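Local coordinates for membrane-associated protein VP24 (Marburg virus - Musoke, Kenya, 1980, PDB 4OR8) that may act as a minor matrix protein with a role in viral nucleocapsid assembly and virion budding, and interacts with the nucleoprotein, at residues S99-P104 and V233-V238; F90-K95 and L212-R217; A107-L112 and E138-E143; P190-I195 and I203-N208. All blocks are in the same frame, centred on the assembly; numbering follows the deposited sequence.

Contact 1 of 4, residues S99-P104 and V233-V238; sequences STIIEP and VVFGLV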
loop_
_atom_site.group_PDB
_atom_site.type_symbol
_atom_site.label_atom_id
_atom_site.label_comp_id
_atom_site.label_asym_id
_atom_site.label_seq_id
_atom_site.Cartn_x
_atom_site.Cartn_y
_atom_site.Cartn_z
ATOM N N SER B 99 23.407 -1.072 9.707
ATOM C CA SER B 99 21.975 -1.131 9.979
ATOM C C SER B 99 21.415 -2.470 9.518
ATOM O O SER B 99 21.840 -3.011 8.498
ATOM C CB SER B 99 21.240 0.014 9.283
ATOM O OG SER B 99 21.187 -0.193 7.883
ATOM N N THR B 100 20.463 -3.005 10.275
ATOM C CA THR B 100 19.892 -4.309 9.961
ATOM C C THR B 100 18.390 -4.248 9.692
ATOM O O THR B 100 17.653 -3.512 10.345
ATOM C CB THR B 100 20.174 -5.340 11.076
ATOM O OG1 THR B 100 19.510 -4.945 12.283
ATOM C CG2 THR B 100 21.671 -5.448 11.332
ATOM N N ILE B 101 17.947 -5.038 8.724
ATOM C CA ILE B 101 16.547 -5.074 8.335
ATOM C C ILE B 101 15.777 -6.087 9.164
ATOM O O ILE B 101 16.218 -7.218 9.342
ATOM C CB ILE B 101 16.407 -5.435 6.851
ATOM C CG1 ILE B 101 17.188 -4.435 5.999
ATOM C CG2 ILE B 101 14.941 -5.476 6.444
ATOM C CD1 ILE B 101 17.251 -4.798 4.545
ATOM N N ILE B 102 14.620 -5.677 9.672
ATOM C CA ILE B 102 13.777 -6.575 10.446
ATOM C C ILE B 102 12.539 -6.957 9.652
ATOM O O ILE B 102 12.126 -6.232 8.748
ATOM C CB ILE B 102 13.364 -5.950 11.791
ATOM C CG1 ILE B 102 12.641 -4.622 11.563
ATOM C CG2 ILE B 102 14.586 -5.750 12.678
ATOM C CD1 ILE B 102 12.181 -3.949 12.835
ATOM N N GLU B 103 11.960 -8.103 9.990
ATOM C CA GLU B 103 10.751 -8.583 9.335
ATOM C C GLU B 103 9.617 -7.591 9.539
ATOM O O GLU B 103 9.576 -6.893 10.551
ATOM C CB GLU B 103 10.348 -9.954 9.885
ATOM C CG GLU B 103 11.264 -11.094 9.471
ATOM C CD GLU B 103 12.604 -11.054 10.178
ATOM O OE1 GLU B 103 12.656 -10.568 11.329
ATOM O OE2 GLU B 103 13.607 -11.496 9.578
ATOM N N PRO B 104 8.692 -7.523 8.572
ATOM C CA PRO B 104 7.569 -6.584 8.653
ATOM C C PRO B 104 6.682 -6.783 9.883
ATOM O O PRO B 104 6.145 -5.800 10.392
ATOM C CB PRO B 104 6.787 -6.851 7.359
ATOM C CG PRO B 104 7.269 -8.165 6.867
ATOM C CD PRO B 104 8.687 -8.274 7.306
ATOM N N VAL B 233 20.971 0.503 14.645
ATOM C CA VAL B 233 19.882 0.958 13.788
ATOM C C VAL B 233 19.192 -0.209 13.092
ATOM O O VAL B 233 19.824 -0.973 12.364
ATOM C CB VAL B 233 20.376 1.957 12.723
ATOM C CG1 VAL B 233 19.275 2.251 11.723
ATOM C CG2 VAL B 233 20.862 3.241 13.381
ATOM N N VAL B 234 17.892 -0.348 13.325
ATOM C CA VAL B 234 17.098 -1.349 12.630
ATOM C C VAL B 234 15.958 -0.660 11.907
ATOM O O VAL B 234 15.558 0.443 12.277
ATOM C CB VAL B 234 16.519 -2.408 13.592
ATOM C CG1 VAL B 234 17.638 -3.166 14.284
ATOM C CG2 VAL B 234 15.595 -1.762 14.610
ATOM N N PHE B 235 15.439 -1.305 10.869
ATOM C CA PHE B 235 14.300 -0.764 10.143
ATOM C C PHE B 235 13.563 -1.839 9.362
ATOM O O PHE B 235 14.153 -2.831 8.936
ATOM C CB PHE B 235 14.726 0.378 9.215
ATOM C CG PHE B 235 15.543 -0.064 8.035
ATOM C CD1 PHE B 235 16.906 -0.273 8.157
ATOM C CD2 PHE B 235 14.949 -0.254 6.796
ATOM C CE1 PHE B 235 17.660 -0.675 7.071
ATOM C CE2 PHE B 235 15.699 -0.658 5.703
ATOM C CZ PHE B 235 17.056 -0.866 5.842
ATOM N N GLY B 236 12.262 -1.632 9.187
ATOM C CA GLY B 236 11.437 -2.542 8.421
ATOM C C GLY B 236 10.370 -1.775 7.672
ATOM O O GLY B 236 10.250 -0.561 7.822
ATOM N N LEU B 237 9.588 -2.483 6.866
ATOM C CA LEU B 237 8.561 -1.846 6.060
ATOM C C LEU B 237 7.208 -2.503 6.286
ATOM O O LEU B 237 7.030 -3.687 6.003
ATOM C CB LEU B 237 8.935 -1.920 4.579
ATOM C CG LEU B 237 7.952 -1.310 3.580
ATOM C CD1 LEU B 237 7.794 0.178 3.834
ATOM C CD2 LEU B 237 8.410 -1.566 2.153
ATOM N N VAL B 238 6.257 -1.734 6.808
ATOM C CA VAL B 238 4.897 -2.227 6.965
ATOM C C VAL B 238 4.046 -1.788 5.780
ATOM O O VAL B 238 3.887 -0.595 5.527
ATOM C CB VAL B 238 4.250 -1.751 8.279
ATOM C CG1 VAL B 238 2.813 -2.230 8.356
ATOM C CG2 VAL B 238 5.038 -2.260 9.478
#

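Contact 2 of 4, residues F90-K95 and L212-R217; sequences FSHLFK and LVEVRR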
loop_
_atom_site.group_PDB
_atom_site.type_symbol
_atom_site.label_atom_id
_atom_site.label_comp_id
_atom_site.label_asym_id
_atom_site.label_seq_id
_atom_site.Cartn_x
_atom_site.Cartn_y
_atom_site.Cartn_z
ATOM N N PHE B 90 17.623 8.156 2.574
ATOM C CA PHE B 90 17.771 7.352 3.783
ATOM C C PHE B 90 19.186 6.789 3.885
ATOM O O PHE B 90 19.380 5.573 3.864
ATOM C CB PHE B 90 16.764 6.198 3.794
ATOM C CG PHE B 90 15.340 6.623 3.575
ATOM C CD1 PHE B 90 14.546 7.013 4.641
ATOM C CD2 PHE B 90 14.788 6.616 2.304
ATOM C CE1 PHE B 90 13.235 7.399 4.443
ATOM C CE2 PHE B 90 13.475 7.000 2.098
ATOM C CZ PHE B 90 12.697 7.392 3.169
ATOM N N SER B 91 20.168 7.679 4.002
ATOM C CA SER B 91 21.573 7.286 4.063
ATOM C C SER B 91 21.876 6.374 5.247
ATOM O O SER B 91 22.531 5.342 5.099
ATOM C CB SER B 91 22.463 8.527 4.139
ATOM O OG SER B 91 22.244 9.381 3.030
ATOM N N HIS B 92 21.393 6.764 6.420
ATOM C CA HIS B 92 21.630 6.022 7.655
ATOM C C HIS B 92 21.060 4.609 7.591
ATOM O O HIS B 92 21.458 3.733 8.360
ATOM C CB HIS B 92 21.005 6.771 8.827
ATOM C CG HIS B 92 19.619 7.257 8.549
ATOM N ND1 HIS B 92 19.364 8.396 7.814
ATOM C CD2 HIS B 92 18.411 6.750 8.889
ATOM C CE1 HIS B 92 18.058 8.573 7.721
ATOM N NE2 HIS B 92 17.457 7.589 8.365
ATOM N N LEU B 93 20.118 4.396 6.677
ATOM C CA LEU B 93 19.496 3.089 6.512
ATOM C C LEU B 93 20.142 2.269 5.393
ATOM O O LEU B 93 20.484 1.103 5.589
ATOM C CB LEU B 93 17.996 3.238 6.254
ATOM C CG LEU B 93 17.190 3.960 7.336
ATOM C CD1 LEU B 93 15.705 3.908 7.031
ATOM C CD2 LEU B 93 17.477 3.371 8.703
ATOM N N PHE B 94 20.311 2.879 4.224
ATOM C CA PHE B 94 20.769 2.144 3.047
ATOM C C PHE B 94 22.263 2.273 2.766
ATOM O O PHE B 94 22.888 1.342 2.260
ATOM C CB PHE B 94 19.972 2.564 1.812
ATOM C CG PHE B 94 18.504 2.289 1.921
ATOM C CD1 PHE B 94 18.040 0.992 2.070
ATOM C CD2 PHE B 94 17.585 3.324 1.871
ATOM C CE1 PHE B 94 16.690 0.731 2.172
ATOM C CE2 PHE B 94 16.234 3.070 1.970
ATOM C CZ PHE B 94 15.786 1.769 2.121
ATOM N N LYS B 95 22.829 3.431 3.078
ATOM C CA LYS B 95 24.254 3.652 2.864
ATOM C C LYS B 95 25.032 3.491 4.171
ATOM O O LYS B 95 26.098 4.078 4.359
ATOM C CB LYS B 95 24.489 5.021 2.227
ATOM C CG LYS B 95 23.755 5.186 0.908
ATOM C CD LYS B 95 23.861 6.598 0.372
ATOM C CE LYS B 95 25.280 6.926 -0.024
ATOM N NZ LYS B 95 25.342 8.216 -0.752
ATOM N N LEU B 212 7.650 3.065 6.447
ATOM C CA LEU B 212 8.990 2.661 6.838
ATOM C C LEU B 212 9.155 2.905 8.331
ATOM O O LEU B 212 9.092 4.042 8.789
ATOM C CB LEU B 212 10.032 3.457 6.051
ATOM C CG LEU B 212 11.411 2.827 5.852
ATOM C CD1 LEU B 212 11.300 1.475 5.161
ATOM C CD2 LEU B 212 12.302 3.763 5.054
ATOM N N VAL B 213 9.345 1.830 9.089
ATOM C CA VAL B 213 9.505 1.936 10.534
ATOM C C VAL B 213 10.972 1.801 10.916
ATOM O O VAL B 213 11.584 0.754 10.711
ATOM C CB VAL B 213 8.680 0.873 11.275
ATOM C CG1 VAL B 213 8.950 0.941 12.768
ATOM C CG2 VAL B 213 7.196 1.056 10.985
ATOM N N GLU B 214 11.525 2.868 11.480
ATOM C CA GLU B 214 12.949 2.937 11.783
ATOM C C GLU B 214 13.201 3.155 13.274
ATOM O O GLU B 214 12.582 4.017 13.896
ATOM C CB GLU B 214 13.580 4.071 10.976
ATOM C CG GLU B 214 14.905 4.561 11.511
ATOM C CD GLU B 214 15.377 5.820 10.810
ATOM O OE1 GLU B 214 14.646 6.322 9.929
ATOM O OE2 GLU B 214 16.479 6.308 11.143
ATOM N N VAL B 215 14.112 2.373 13.845
ATOM C CA VAL B 215 14.451 2.508 15.259
ATOM C C VAL B 215 15.950 2.690 15.494
ATOM O O VAL B 215 16.761 1.869 15.062
ATOM C CB VAL B 215 13.976 1.289 16.075
ATOM C CG1 VAL B 215 14.357 1.450 17.542
ATOM C CG2 VAL B 215 12.480 1.100 15.929
ATOM N N ARG B 216 16.315 3.768 16.181
ATOM C CA ARG B 216 17.703 3.986 16.574
ATOM C C ARG B 216 17.850 3.755 18.072
ATOM O O ARG B 216 17.354 4.535 18.883
ATOM C CB ARG B 216 18.158 5.396 16.204
ATOM C CG ARG B 216 18.068 5.704 14.716
ATOM C CD ARG B 216 18.408 7.157 14.435
ATOM N NE ARG B 216 18.327 7.481 13.013
ATOM C CZ ARG B 216 18.575 8.685 12.508
ATOM N NH1 ARG B 216 18.922 9.686 13.308
ATOM N NH2 ARG B 216 18.476 8.892 11.202
ATOM N N ARG B 217 18.524 2.668 18.433
ATOM C CA ARG B 217 18.639 2.275 19.830
ATOM C C ARG B 217 20.093 2.114 20.265
ATOM O O ARG B 217 21.019 2.374 19.496
ATOM C CB ARG B 217 17.889 0.964 20.066
ATOM C CG ARG B 217 18.451 -0.212 19.286
ATOM C CD ARG B 217 17.915 -1.530 19.817
ATOM N NE ARG B 217 16.493 -1.710 19.538
ATOM C CZ ARG B 217 16.010 -2.584 18.662
ATOM N NH1 ARG B 217 16.837 -3.367 17.979
ATOM N NH2 ARG B 217 14.700 -2.683 18.472
#

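Contact 3 of 4, residues A107-L112 and E138-E143; sequences ALRILL and EWLLLE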
loop_
_atom_site.group_PDB
_atom_site.type_symbol
_atom_site.label_atom_id
_atom_site.label_comp_id
_atom_site.label_asym_id
_atom_site.label_seq_id
_atom_site.Cartn_x
_atom_site.Cartn_y
_atom_site.Cartn_z
ATOM N N ALA B 107 8.203 -5.021 12.624
ATOM C CA ALA B 107 8.036 -3.590 12.418
ATOM C C ALA B 107 6.625 -3.168 12.804
ATOM O O ALA B 107 6.413 -2.064 13.304
ATOM C CB ALA B 107 8.331 -3.221 10.973
ATOM N N LEU B 108 5.660 -4.050 12.563
ATOM C CA LEU B 108 4.287 -3.798 12.971
ATOM C C LEU B 108 4.209 -3.781 14.486
ATOM O O LEU B 108 3.507 -2.959 15.074
ATOM C CB LEU B 108 3.345 -4.872 12.425
ATOM C CG LEU B 108 1.896 -4.744 12.904
ATOM C CD1 LEU B 108 1.253 -3.497 12.332
ATOM C CD2 LEU B 108 1.085 -5.972 12.552
ATOM N N ARG B 109 4.937 -4.702 15.108
ATOM C CA ARG B 109 4.971 -4.809 16.560
ATOM C C ARG B 109 5.480 -3.508 17.160
ATOM O O ARG B 109 4.920 -2.999 18.127
ATOM C CB ARG B 109 5.869 -5.973 16.974
ATOM C CG ARG B 109 5.815 -6.333 18.447
ATOM C CD ARG B 109 6.822 -7.437 18.753
ATOM N NE ARG B 109 7.001 -7.659 20.186
ATOM C CZ ARG B 109 6.502 -8.694 20.851
ATOM N NH1 ARG B 109 5.793 -9.618 20.215
ATOM N NH2 ARG B 109 6.718 -8.808 22.154
ATOM N N ILE B 110 6.539 -2.973 16.563
ATOM C CA ILE B 110 7.110 -1.697 16.971
ATOM C C ILE B 110 6.093 -0.574 16.803
ATOM O O ILE B 110 5.946 0.284 17.673
ATOM C CB ILE B 110 8.375 -1.376 16.149
ATOM C CG1 ILE B 110 9.507 -2.332 16.532
ATOM C CG2 ILE B 110 8.810 0.064 16.356
ATOM C CD1 ILE B 110 10.787 -2.097 15.766
ATOM N N LEU B 111 5.385 -0.599 15.681
ATOM C CA LEU B 111 4.394 0.419 15.368
ATOM C C LEU B 111 3.270 0.390 16.402
ATOM O O LEU B 111 2.796 1.434 16.852
ATOM C CB LEU B 111 3.853 0.195 13.954
ATOM C CG LEU B 111 3.154 1.347 13.231
ATOM C CD1 LEU B 111 3.218 1.125 11.731
ATOM C CD2 LEU B 111 1.710 1.468 13.682
ATOM N N LEU B 112 2.858 -0.811 16.787
ATOM C CA LEU B 112 1.818 -0.969 17.796
ATOM C C LEU B 112 2.268 -0.434 19.150
ATOM O O LEU B 112 1.476 0.155 19.886
ATOM C CB LEU B 112 1.389 -2.432 17.912
ATOM C CG LEU B 112 0.325 -2.871 16.908
ATOM C CD1 LEU B 112 0.011 -4.345 17.060
ATOM C CD2 LEU B 112 -0.930 -2.044 17.098
ATOM N N GLU B 138 5.957 -1.355 26.430
ATOM C CA GLU B 138 7.362 -1.717 26.578
ATOM C C GLU B 138 7.612 -3.124 26.060
ATOM O O GLU B 138 8.639 -3.392 25.439
ATOM C CB GLU B 138 7.809 -1.609 28.038
ATOM C CG GLU B 138 8.031 -0.184 28.517
ATOM C CD GLU B 138 8.561 -0.115 29.942
ATOM O OE1 GLU B 138 8.535 -1.147 30.647
ATOM O OE2 GLU B 138 9.003 0.978 30.357
ATOM N N TRP B 139 6.661 -4.014 26.317
ATOM C CA TRP B 139 6.750 -5.396 25.864
ATOM C C TRP B 139 6.770 -5.491 24.341
ATOM O O TRP B 139 7.497 -6.303 23.768
ATOM C CB TRP B 139 5.592 -6.216 26.440
ATOM C CG TRP B 139 5.351 -7.505 25.728
ATOM C CD1 TRP B 139 6.216 -8.551 25.613
ATOM C CD2 TRP B 139 4.156 -7.895 25.042
ATOM N NE1 TRP B 139 5.637 -9.567 24.891
ATOM C CE2 TRP B 139 4.371 -9.188 24.529
ATOM C CE3 TRP B 139 2.925 -7.274 24.809
ATOM C CZ2 TRP B 139 3.406 -9.873 23.797
ATOM C CZ3 TRP B 139 1.962 -7.958 24.084
ATOM C CH2 TRP B 139 2.210 -9.242 23.586
ATOM N N LEU B 140 5.976 -4.651 23.685
ATOM C CA LEU B 140 5.912 -4.666 22.229
ATOM C C LEU B 140 7.157 -4.051 21.593
ATOM O O LEU B 140 7.612 -4.504 20.544
ATOM C CB LEU B 140 4.652 -3.951 21.741
ATOM C CG LEU B 140 3.331 -4.651 22.065
ATOM C CD1 LEU B 140 2.162 -3.704 21.877
ATOM C CD2 LEU B 140 3.168 -5.886 21.198
ATOM N N LEU B 141 7.710 -3.028 22.233
ATOM C CA LEU B 141 8.857 -2.318 21.675
ATOM C C LEU B 141 10.187 -3.024 21.927
ATOM O O LEU B 141 11.069 -3.015 21.071
ATOM C CB LEU B 141 8.924 -0.889 22.223
ATOM C CG LEU B 141 7.824 0.078 21.783
ATOM C CD1 LEU B 141 7.917 1.380 22.556
ATOM C CD2 LEU B 141 7.914 0.338 20.293
ATOM N N LEU B 142 10.330 -3.632 23.100
ATOM C CA LEU B 142 11.620 -4.182 23.511
ATOM C C LEU B 142 11.737 -5.700 23.365
ATOM O O LEU B 142 12.843 -6.238 23.329
ATOM C CB LEU B 142 11.931 -3.776 24.953
ATOM C CG LEU B 142 11.998 -2.275 25.237
ATOM C CD1 LEU B 142 12.255 -2.029 26.711
ATOM C CD2 LEU B 142 13.071 -1.620 24.386
ATOM N N GLU B 143 10.606 -6.390 23.282
ATOM C CA GLU B 143 10.624 -7.848 23.231
ATOM C C GLU B 143 10.036 -8.397 21.937
ATOM O O GLU B 143 9.421 -7.667 21.158
ATOM C CB GLU B 143 9.870 -8.432 24.426
ATOM C CG GLU B 143 10.272 -7.834 25.763
ATOM C CD GLU B 143 9.396 -8.319 26.902
ATOM O OE1 GLU B 143 9.236 -9.550 27.048
ATOM O OE2 GLU B 143 8.863 -7.466 27.644
#

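Contact 4 of 4, residues P190-I195 and I203-N208; sequences PSSIEI and IITRVN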
loop_
_atom_site.group_PDB
_atom_site.type_symbol
_atom_site.label_atom_id
_atom_site.label_comp_id
_atom_site.label_asym_id
_atom_site.label_seq_id
_atom_site.Cartn_x
_atom_site.Cartn_y
_atom_site.Cartn_z
ATOM N N PRO B 190 4.449 17.110 6.106
ATOM C CA PRO B 190 4.796 16.150 7.159
ATOM C C PRO B 190 4.741 14.720 6.648
ATOM O O PRO B 190 3.661 14.176 6.434
ATOM C CB PRO B 190 3.700 16.373 8.204
ATOM C CG PRO B 190 3.263 17.773 7.986
ATOM C CD PRO B 190 3.336 17.986 6.510
ATOM N N SER B 191 5.910 14.125 6.450
ATOM C CA SER B 191 5.993 12.787 5.891
ATOM C C SER B 191 6.379 11.759 6.945
ATOM O O SER B 191 6.463 10.569 6.652
ATOM C CB SER B 191 6.997 12.759 4.739
ATOM O OG SER B 191 8.276 13.181 5.176
ATOM N N SER B 192 6.607 12.218 8.172
ATOM C CA SER B 192 7.083 11.334 9.226
ATOM C C SER B 192 6.489 11.646 10.588
ATOM O O SER B 192 5.978 12.741 10.827
ATOM C CB SER B 192 8.610 11.390 9.326
ATOM O OG SER B 192 9.226 10.901 8.149
ATOM N N ILE B 193 6.562 10.659 11.475
ATOM C CA ILE B 193 6.232 10.842 12.878
ATOM C C ILE B 193 7.393 10.336 13.720
ATOM O O ILE B 193 7.769 9.170 13.627
ATOM C CB ILE B 193 4.974 10.061 13.270
ATOM C CG1 ILE B 193 3.780 10.515 12.437
ATOM C CG2 ILE B 193 4.678 10.249 14.747
ATOM C CD1 ILE B 193 2.560 9.650 12.627
ATOM N N GLU B 194 7.965 11.214 14.536
ATOM C CA GLU B 194 9.081 10.829 15.390
ATOM C C GLU B 194 8.655 10.769 16.844
ATOM O O GLU B 194 7.767 11.498 17.273
ATOM C CB GLU B 194 10.244 11.805 15.236
ATOM C CG GLU B 194 10.679 12.013 13.803
ATOM C CD GLU B 194 11.961 12.804 13.703
ATOM O OE1 GLU B 194 12.609 13.013 14.751
ATOM O OE2 GLU B 194 12.319 13.215 12.579
ATOM N N ILE B 195 9.302 9.892 17.600
ATOM C CA ILE B 195 9.004 9.739 19.013
ATOM C C ILE B 195 10.193 9.101 19.728
ATOM O O ILE B 195 10.960 8.352 19.122
ATOM C CB ILE B 195 7.723 8.892 19.216
ATOM C CG1 ILE B 195 7.240 8.963 20.665
ATOM C CG2 ILE B 195 7.950 7.453 18.783
ATOM C CD1 ILE B 195 5.899 8.312 20.888
ATOM N N ILE B 203 11.204 6.379 14.369
ATOM C CA ILE B 203 10.722 7.227 13.284
ATOM C C ILE B 203 9.905 6.448 12.255
ATOM O O ILE B 203 10.391 5.489 11.657
ATOM C CB ILE B 203 11.884 7.936 12.567
ATOM C CG1 ILE B 203 12.516 8.982 13.487
ATOM C CG2 ILE B 203 11.393 8.596 11.291
ATOM C CD1 ILE B 203 13.950 8.694 13.863
ATOM N N ILE B 204 8.665 6.875 12.049
ATOM C CA ILE B 204 7.785 6.249 11.067
ATOM C C ILE B 204 7.548 7.174 9.878
ATOM O O ILE B 204 7.007 8.266 10.029
ATOM C CB ILE B 204 6.431 5.884 11.690
ATOM C CG1 ILE B 204 6.639 4.955 12.886
ATOM C CG2 ILE B 204 5.516 5.244 10.654
ATOM C CD1 ILE B 204 5.398 4.757 13.721
ATOM N N THR B 205 7.948 6.727 8.695
ATOM C CA THR B 205 7.840 7.542 7.492
ATOM C C THR B 205 6.970 6.863 6.435
ATOM O O THR B 205 7.119 5.668 6.167
ATOM C CB THR B 205 9.228 7.818 6.894
ATOM O OG1 THR B 205 10.054 8.452 7.877
ATOM C CG2 THR B 205 9.123 8.714 5.674
ATOM N N ARG B 206 6.060 7.622 5.837
ATOM C CA ARG B 206 5.227 7.073 4.776
ATOM C C ARG B 206 5.933 7.121 3.423
ATOM O O ARG B 206 6.355 8.184 2.962
ATOM C CB ARG B 206 3.884 7.796 4.692
ATOM C CG ARG B 206 2.963 7.206 3.645
ATOM C CD ARG B 206 1.590 7.847 3.670
ATOM N NE ARG B 206 0.648 7.083 2.855
ATOM C CZ ARG B 206 -0.660 7.309 2.810
ATOM N NH1 ARG B 206 -1.194 8.285 3.535
ATOM N NH2 ARG B 206 -1.435 6.558 2.042
ATOM N N VAL B 207 6.064 5.957 2.799
ATOM C CA VAL B 207 6.576 5.862 1.443
ATOM C C VAL B 207 5.464 5.343 0.532
ATOM O O VAL B 207 4.354 5.093 0.991
ATOM C CB VAL B 207 7.811 4.942 1.366
ATOM C CG1 VAL B 207 9.009 5.620 1.994
ATOM C CG2 VAL B 207 7.533 3.601 2.044
ATOM N N ASN B 208 5.758 5.190 -0.754
ATOM C CA ASN B 208 4.767 4.691 -1.699
ATOM C C ASN B 208 4.296 3.275 -1.378
ATOM O O ASN B 208 3.150 2.915 -1.653
ATOM C CB ASN B 208 5.310 4.744 -3.128
ATOM C CG ASN B 208 5.439 6.157 -3.650
ATOM O OD1 ASN B 208 4.640 7.031 -3.313
ATOM N ND2 ASN B 208 6.450 6.392 -4.482
#

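Contact 1 of 4, residues S99-P104 and V233-V238
T100 N donates to V233 O (3.0 Å), F235 N to T100 O (3.2 Å) and I102 N to F235 O (3.0 Å), three backbone bonds that ladder 99-104 onto 233-238 in parallel. CA-H...O contacts accompany them, from S99 to V233 O, from V234 to T100 O and from I101 to F235 O.

Side-chain packing divides between the two faces. Beside I101 lies F235, whose ring tip CZ is 3.6 Å from I101 CG1; its CG stands between its own backbone N and carbonyl carbon (chi1 70°), which brings the ring over toward its neighbour. On the other face T100 OG1 lies 3.3 Å from V234 CG1, and I102 CG2 meets V234 CB at about a right angle. Further on, P104 CB rests on L237 O (3.5 Å).

The polar side chain of S99 places OG at the edge of the F235 ring, but its hydrogen bonds go to L93, N96 and K75. The short strand 100-101 thus forms a parallel outer strand beside 228-239 in an otherwise antiparallel sheet, just before helix 104-115.

Contact 2 of 4, residues F90-K95 and L212-R217
L212, H92 and E214 bury the most surface between helix 91-94 and strand 210-221. L212 does so through one methyl: CD2 sits over a face of the F90 ring, 4.0 Å from its centroid and 20° off the normal, in a CH-pi contact displaced toward the rim. The same methyl meets L93 CD1 tip to tip at 3.9 Å.

H92, described here in one of its two conformers, has the carboxylate of E214 at its ring edge and the guanidinium of R216 over one face. The side chains of H92 and E214 cross at about a right angle, yet the ring and carboxylate planes are only 28° apart. The direct bond from H92 NE2 to E214 OE1 is weak at 3.5 Å; the hydroxyl of Y22 of the second subunit bonds to both atoms. R216 puts NH2 over the centre of the H92 face, its guanidinium steeply turned against the ring (78°).

E214 extends from the strand, its CG anti to the backbone N, and passes L93 CD2, which is 3.9 Å from E214 CD. Its OE2 is held by R216 NE in a salt bridge of 2.9 Å, two residues along the same strand.

The chemistry therefore changes along the contact, from apolar at L212 to a buried polar group at E214. The carboxylate probably offsets the charge of R216 and, through a long, weak ion pair, perhaps that of R21 of the second subunit, while Y22 ties the histidine-glutamate pair into the interface between subunits.

Contact 3 of 4, residues A107-L112 and E138-E143
R109 reaches across from helix 107-112 to helix 138-142 and makes much of the tight part of the contact. Its CG is anti to the backbone N (chi1 -171°) and the chain runs extended to NE, carrying the guanidinium to the C-terminal end of the second helix. There NH2 donates to W139 O at 3.1 Å, from the face of that carbonyl opposite to the one used by the helical bond from E143 N. R109 NE makes a weak bond to L140 O (3.2 Å).

The same NH2 lies over a face of the W139 indole, and R109 CZ is 4.5 Å from the centroid of the five-membered ring, a cation-pi contact in which guanidinium and ring planes stand 76° apart. L140 packs on the aliphatic part of R109, CD2 to CG 3.8 Å. T145 adds bonds to both R109 and W139, and W43 makes a further cation-pi contact with the arginine, so the buried charge is surrounded by carbonyl oxygens and aromatic rings. Where the backbones come closest, at I110 and L141, L141 CD2 touches I110 O and meets I110 CG2 at about a right angle (4.0 Å).

The fit is looser at L112, which only brushes L140. On the solvent side L142 turns away to an exposed position, and E143 is partly exposed.

The segment axes approach to 7.7 Å at 146°, roughly antiparallel. Helix 104-115 also packs through I110 and L111 on V213 of strand 210-221, through L111 and L112 on helix 161-178, and through L108 on strand 59-64.

Contact 4 of 4, residues P190-I195 and I203-N208
I193 and I204 form the hydrogen-bonded pair of this antiparallel hairpin: I193 N donates to I204 O (2.8 Å), and I204 N returns a nearly straight bond to I193 O (2.9 Å, 177°). Next along, R206 N gives its hydrogen to S191 O at 3.1 Å. CA-H...O contacts from S192 to I204 O and from T205 to S191 O supplement these carbonyls.

In the flanking non-hydrogen-bonded pairs the side chains do the work. S192 OG and T205 OG1 share a hydrogen bond of 2.6 Å in which either may be the donor; each oxygen is anti to its own carbonyl carbon (chi1 -64° and -57°), which brings them together on one face of the sheet. On that face E194 runs alongside I203, CG to CG1 3.6 Å.

The strands thus satisfy each other at I193/I204 and S191/R206, while their other edges bond to strand 210-221 and, from S192 to E194, to an antiparallel strand of the second subunit. The charged ends find partners outside the hairpin, E194 at S19 of that subunit, R206 at L181 O and E240. The sheet therefore continues across the interface, where the side chains of S192 and T205 pack against Y22 of the second subunit.

How the contacts relate
Contacts 1, 2 and 4 belong to one mixed sheet, ordered 100-101, 228-239, 210-221, 201-206, 192-196. Contact 1 joins the first two strands, contact 4 the last two, and contact 2 sets helix 91-94 against the central strand; their centres lie about 8 Å (1 and 2), 12 Å (2 and 4) and 14 Å (1 and 4) apart. Helix 104-115, one side of contact 3, also rests on V213 (A107, I110, L111) and V215 (I110). Contacts 3 and 4 follow in series, both within the spans bridged by contacts 1 and 2, which interleave. Helices from residues 91-115 thereby pack on a mainly C-terminal sheet, and contacts 2 and 4 both reach the second subunit.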